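Local coordinates for benzoate transport porin BenP (Acinetobacter baumannii AB307-0294, PDB 5DL8), which probably forms an outer-membrane beta-barrel channel of the OprD porin family, through which benzoate and other small solutes may enter the cell, at residues K195-L200 with G220-L225; F251-D256 with A292-D297. One frame throughout, in Å; residues are numbered along the deposited sequence.

Interaction 1 (K195-L200 with G220-L225)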
loop_
_atom_site.group_PDB
_atom_site.type_symbol
_atom_site.label_atom_id
_atom_site.label_comp_id
_atom_site.label_asym_id
_atom_site.label_seq_id
_atom_site.Cartn_x
_atom_site.Cartn_y
_atom_site.Cartn_z
ATOM N N LYS A 195 21.010 -7.014 2.061
ATOM C CA LYS A 195 20.897 -7.853 3.239
ATOM C C LYS A 195 19.460 -8.247 3.483
ATOM O O LYS A 195 18.546 -7.432 3.329
ATOM C CB LYS A 195 21.380 -7.109 4.417
ATOM C CG LYS A 195 22.023 -8.031 5.465
ATOM C CD LYS A 195 21.814 -7.417 6.851
ATOM C CE LYS A 195 22.645 -8.047 7.977
ATOM N NZ LYS A 195 22.585 -7.057 9.164
ATOM N N GLU A 196 19.257 -9.508 3.877
ATOM C CA GLU A 196 17.929 -10.087 4.179
ATOM C C GLU A 196 17.667 -10.116 5.654
ATOM O O GLU A 196 18.613 -10.220 6.417
ATOM C CB GLU A 196 17.900 -11.559 3.748
ATOM C CG GLU A 196 18.194 -11.788 2.259
ATOM C CD GLU A 196 18.044 -13.206 1.824
ATOM O OE1 GLU A 196 18.960 -13.973 2.116
ATOM O OE2 GLU A 196 17.019 -13.523 1.204
ATOM N N SER A 197 16.399 -10.130 6.023
ATOM C CA SER A 197 15.959 -10.306 7.384
ATOM C C SER A 197 15.333 -11.666 7.604
ATOM O O SER A 197 14.568 -12.155 6.741
ATOM C CB SER A 197 14.863 -9.245 7.626
ATOM O OG SER A 197 14.194 -9.349 8.914
ATOM N N ASP A 198 15.563 -12.249 8.776
ATOM C CA ASP A 198 14.777 -13.404 9.222
ATOM C C ASP A 198 13.312 -13.110 9.560
ATOM O O ASP A 198 12.463 -14.014 9.548
ATOM C CB ASP A 198 15.462 -14.145 10.356
ATOM C CG ASP A 198 16.761 -14.837 9.906
ATOM O OD1 ASP A 198 16.984 -15.061 8.697
ATOM O OD2 ASP A 198 17.573 -15.168 10.760
ATOM N N GLY A 199 12.952 -11.875 9.797
ATOM C CA GLY A 199 11.532 -11.617 10.018
ATOM C C GLY A 199 11.197 -10.264 10.589
ATOM O O GLY A 199 12.070 -9.582 11.130
ATOM N N LEU A 200 9.903 -9.926 10.464
ATOM C CA LEU A 200 9.303 -8.741 10.988
ATOM C C LEU A 200 8.419 -9.149 12.153
ATOM O O LEU A 200 7.449 -9.872 11.956
ATOM C CB LEU A 200 8.437 -8.083 9.884
ATOM C CG LEU A 200 7.599 -6.934 10.316
ATOM C CD1 LEU A 200 8.456 -5.814 10.896
ATOM C CD2 LEU A 200 6.815 -6.347 9.152
ATOM N N GLY A 220 7.418 -2.004 14.719
ATOM C CA GLY A 220 7.909 -3.099 13.863
ATOM C C GLY A 220 9.412 -3.347 14.004
ATOM O O GLY A 220 10.203 -2.436 13.793
ATOM N N ASN A 221 9.758 -4.584 14.339
ATOM C CA ASN A 221 11.182 -4.978 14.497
ATOM C C ASN A 221 11.482 -5.792 13.246
ATOM O O ASN A 221 11.099 -6.968 13.120
ATOM C CB ASN A 221 11.442 -5.726 15.852
ATOM C CG ASN A 221 12.731 -6.527 15.868
ATOM O OD1 ASN A 221 12.704 -7.655 16.203
ATOM N ND2 ASN A 221 13.804 -5.978 15.477
ATOM N N LEU A 222 12.116 -5.138 12.287
ATOM C CA LEU A 222 12.491 -5.842 11.083
ATOM C C LEU A 222 13.885 -6.457 11.303
ATOM O O LEU A 222 14.805 -5.775 11.186
ATOM C CB LEU A 222 12.352 -4.847 9.855
ATOM C CG LEU A 222 12.483 -5.389 8.458
ATOM C CD1 LEU A 222 11.586 -6.553 8.096
ATOM C CD2 LEU A 222 12.312 -4.236 7.497
ATOM N N GLU A 223 13.985 -7.696 11.730
ATOM C CA GLU A 223 15.269 -8.204 12.261
ATOM C C GLU A 223 16.470 -7.949 11.367
ATOM O O GLU A 223 16.379 -8.226 10.161
ATOM C CB GLU A 223 15.195 -9.674 12.594
ATOM C CG GLU A 223 14.230 -10.036 13.718
ATOM C CD GLU A 223 14.165 -11.529 13.991
ATOM O OE1 GLU A 223 15.052 -12.278 13.523
ATOM O OE2 GLU A 223 13.203 -11.983 14.635
ATOM N N ASP A 224 17.555 -7.374 11.915
ATOM C CA ASP A 224 18.916 -7.142 11.251
ATOM C C ASP A 224 18.893 -6.006 10.239
ATOM O O ASP A 224 19.887 -5.710 9.599
ATOM C CB ASP A 224 19.463 -8.390 10.481
ATOM C CG ASP A 224 19.080 -9.771 11.137
ATOM O OD1 ASP A 224 19.655 -9.923 12.230
ATOM O OD2 ASP A 224 18.228 -10.650 10.540
ATOM N N LEU A 225 17.717 -5.392 10.022
ATOM C CA LEU A 225 17.614 -4.205 9.151
ATOM C C LEU A 225 17.353 -2.904 10.004
ATOM O O LEU A 225 18.256 -2.080 10.183
ATOM C CB LEU A 225 16.571 -4.453 8.026
ATOM C CG LEU A 225 16.674 -5.816 7.301
ATOM C CD1 LEU A 225 15.651 -5.963 6.159
ATOM C CD2 LEU A 225 18.057 -5.908 6.703
#
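At one end of the porin barrel, where strands 200-210 and 213-222 stop running side by side, Leu-200 and Leu-222 make a non-hydrogen-bonded antiparallel pair, their CA atoms 4.3 Å apart. Leu-200 CB packs against Leu-222 CD1 at 3.9 Å, and Leu-200 CA-H points at Asn-221 O. One step further the backbones join: Glu-223 N donates to Gly-199 O (2.8 Å). Past this bond 220-225 turns into strand 226-238, while 195-200 comes in from the small hairpin 187-196, and side chains take over. Lys-195 reaches across with an extended chain, crossing Asp-224 at about a right angle, and its NZ donates to Asp-224 O at 3.0 Å, on a lone pair. Thr-259 OG1 is a second partner of that ammonium. Leu-225 lies alongside Lys-195, running the opposite way, and sets CD1 3.7 Å from Ser-197 CB. Glu-223 OE2 forms a salt bridge with Arg-171 and also accepts from Asn-201 ND2. Ser-197 ties the bend together: with OG anti to the backbone N (chi1 174°), it donates to Glu-223 O at 2.8 Å, while the same OG accepts from Gly-199 N at 3.0 Å, closing an ST turn.

Interaction 2 (F251-D256 with A292-D297)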
loop_
_atom_site.group_PDB
_atom_site.type_symbol
_atom_site.label_atom_id
_atom_site.label_comp_id
_atom_site.label_asym_id
_atom_site.label_seq_id
_atom_site.Cartn_x
_atom_site.Cartn_y
_atom_site.Cartn_z
ATOM N N PHE A 251 6.610 9.082 12.196
ATOM C CA PHE A 251 7.437 7.871 12.008
ATOM C C PHE A 251 8.881 8.068 12.575
ATOM O O PHE A 251 9.548 9.104 12.306
ATOM C CB PHE A 251 7.582 7.443 10.499
ATOM C CG PHE A 251 6.334 6.978 9.816
ATOM C CD1 PHE A 251 5.468 7.859 9.280
ATOM C CD2 PHE A 251 6.107 5.671 9.630
ATOM C CE1 PHE A 251 4.300 7.437 8.646
ATOM C CE2 PHE A 251 4.989 5.200 8.994
ATOM C CZ PHE A 251 4.067 6.067 8.489
ATOM N N ASN A 252 9.400 7.006 13.155
ATOM C CA ASN A 252 10.818 6.987 13.562
ATOM C C ASN A 252 11.409 5.676 13.094
ATOM O O ASN A 252 10.918 4.664 13.505
ATOM C CB ASN A 252 10.926 7.020 15.081
ATOM C CG ASN A 252 12.352 7.345 15.635
ATOM O OD1 ASN A 252 13.290 6.505 15.639
ATOM N ND2 ASN A 252 12.484 8.528 16.178
ATOM N N ALA A 253 12.494 5.763 12.326
ATOM C CA ALA A 253 13.289 4.590 11.797
ATOM C C ALA A 253 14.816 4.642 12.211
ATOM O O ALA A 253 15.544 5.583 11.942
ATOM C CB ALA A 253 13.174 4.520 10.283
ATOM N N LYS A 254 15.258 3.554 12.779
ATOM C CA LYS A 254 16.589 3.421 13.241
ATOM C C LYS A 254 17.167 2.055 13.028
ATOM O O LYS A 254 16.506 1.059 13.317
ATOM C CB LYS A 254 16.568 3.704 14.757
ATOM C CG LYS A 254 17.846 4.213 15.257
ATOM C CD LYS A 254 17.927 5.720 14.967
ATOM C CE LYS A 254 19.329 6.270 15.411
ATOM N NZ LYS A 254 20.551 5.852 14.571
ATOM N N ASP A 255 18.435 1.935 12.626
ATOM C CA ASP A 255 18.870 0.524 12.246
ATOM C C ASP A 255 18.917 -0.500 13.424
ATOM O O ASP A 255 19.159 -0.069 14.510
ATOM C CB ASP A 255 20.138 0.498 11.392
ATOM C CG ASP A 255 21.230 0.929 12.103
ATOM O OD1 ASP A 255 20.984 1.487 13.218
ATOM O OD2 ASP A 255 22.314 0.695 11.658
ATOM N N ASP A 256 18.625 -1.808 13.165
ATOM C CA ASP A 256 18.466 -2.881 14.205
ATOM C C ASP A 256 19.800 -3.562 14.307
ATOM O O ASP A 256 20.226 -4.286 13.351
ATOM C CB ASP A 256 17.397 -3.966 13.936
ATOM C CG ASP A 256 17.350 -5.079 15.051
ATOM O OD1 ASP A 256 17.233 -4.781 16.247
ATOM O OD2 ASP A 256 17.398 -6.290 14.746
ATOM N N ALA A 292 17.920 9.371 4.522
ATOM C CA ALA A 292 16.586 9.231 3.906
ATOM C C ALA A 292 15.700 8.270 4.751
ATOM O O ALA A 292 16.211 7.382 5.492
ATOM C CB ALA A 292 16.736 8.666 2.455
ATOM N N TYR A 293 14.374 8.449 4.638
ATOM C CA TYR A 293 13.423 7.560 5.256
ATOM C C TYR A 293 13.442 6.208 4.491
ATOM O O TYR A 293 13.261 6.204 3.337
ATOM C CB TYR A 293 11.995 8.143 5.356
ATOM C CG TYR A 293 11.209 7.337 6.336
ATOM C CD1 TYR A 293 11.290 7.631 7.672
ATOM C CD2 TYR A 293 10.505 6.215 5.966
ATOM C CE1 TYR A 293 10.663 6.867 8.610
ATOM C CE2 TYR A 293 9.888 5.403 6.914
ATOM C CZ TYR A 293 9.986 5.733 8.231
ATOM O OH TYR A 293 9.442 5.001 9.289
ATOM N N PRO A 294 13.734 5.071 5.154
ATOM C CA PRO A 294 13.866 3.755 4.458
ATOM C C PRO A 294 12.578 3.058 4.101
ATOM O O PRO A 294 11.619 3.059 4.839
ATOM C CB PRO A 294 14.579 2.906 5.541
ATOM C CG PRO A 294 14.024 3.425 6.814
ATOM C CD PRO A 294 13.805 4.900 6.632
ATOM N N LEU A 295 12.598 2.363 3.010
ATOM C CA LEU A 295 11.545 1.428 2.551
ATOM C C LEU A 295 12.253 0.082 2.288
ATOM O O LEU A 295 13.363 0.074 1.849
ATOM C CB LEU A 295 10.956 1.993 1.237
ATOM C CG LEU A 295 10.082 3.133 1.705
ATOM C CD1 LEU A 295 10.464 4.562 1.268
ATOM C CD2 LEU A 295 8.607 2.772 1.790
ATOM N N PRO A 296 11.604 -1.045 2.594
ATOM C CA PRO A 296 12.075 -2.303 2.239
ATOM C C PRO A 296 12.148 -2.505 0.701
ATOM O O PRO A 296 11.504 -1.797 -0.041
ATOM C CB PRO A 296 11.132 -3.274 2.918
ATOM C CG PRO A 296 9.992 -2.455 3.555
ATOM C CD PRO A 296 10.253 -1.020 3.251
ATOM N N ASP A 297 13.003 -3.448 0.269
ATOM C CA ASP A 297 13.128 -3.818 -1.161
ATOM C C ASP A 297 11.787 -4.409 -1.607
ATOM O O ASP A 297 10.948 -4.756 -0.792
ATOM C CB ASP A 297 14.213 -4.888 -1.429
ATOM C CG ASP A 297 15.602 -4.492 -1.037
ATOM O OD1 ASP A 297 15.922 -3.341 -1.104
ATOM O OD2 ASP A 297 16.452 -5.356 -0.721
#
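The phenol oxygen of Tyr-293 is hydrogen-bonded to Lys-228 NZ and at the same time pressed against Phe-251: Tyr-293 OH lies 3.3 Å from Phe-251 CB and 3.4 Å from Phe-251 CD2. Lys-228 sits on the neighbouring strand 226-238, so the hydroxyl has its polar partner inside an otherwise mostly apolar contact. A nearby ammonium would, if anything, make the phenol a little more acidic.

Tyr-293 leaves its backbone with CG anti to N (chi1 -164°), which swings the ring out of the loop and brings its far end onto strand 243-255. The rings of Phe-251 and Tyr-293 meet obliquely, planes at 70° and centroids 5.7 Å apart. Much of the touching on the Phe-251 side is done by CB, which lies 3.7 Å from Tyr-293 CE1. Phe-305 meets both rings edge-to-face and so ties the two aromatics together from a third position.

Two residues along the strand, Ala-253 also points its methyl toward the loop. Ala-253 CB rests over the junction of the two loop residues, 3.8 Å from Tyr-293 CE1 and 3.7 Å from Pro-294 CD. That same proline CD sits 3.5 Å above one face of the Tyr-293 ring, offset toward the rim, so the ring is backed by its own neighbour in sequence. On the other strand beside 243-255, Ala-264 and Asn-266 of strand 263-275 touch the tyrosine as well.

The contact is thus side-chain packing between a barrel strand and the long loop joining strands 278-288 and 319-328. A loop laid against the wall in this way, consistent with folding inward over the channel, is a familiar feature of beta-barrel porins.

In the fold
Both segments of interaction 1 precede those of interaction 2 in the sequence, and their centres lie about 11 Å apart, away from both calcium sites. Strand 226-238 runs between strands 213-222 and 243-255, so the contacts share one patch of antiparallel barrel wall. They also meet directly: Asp-256 N probably bonds to Leu-225 O, and Asp-256 OD2 to Asp-224 N, each at 3.0 Å. Interaction 1 ties to the wall the small hairpin of strands 187-190 and 193-196, which lies between barrel strands 165-176 and 200-210; interaction 2 ties a long loop. Asp-297 OD2 bonds to Ser-187 and Thr-189, linking loop and hairpin, consistent with their shaping the pore, as in related porins.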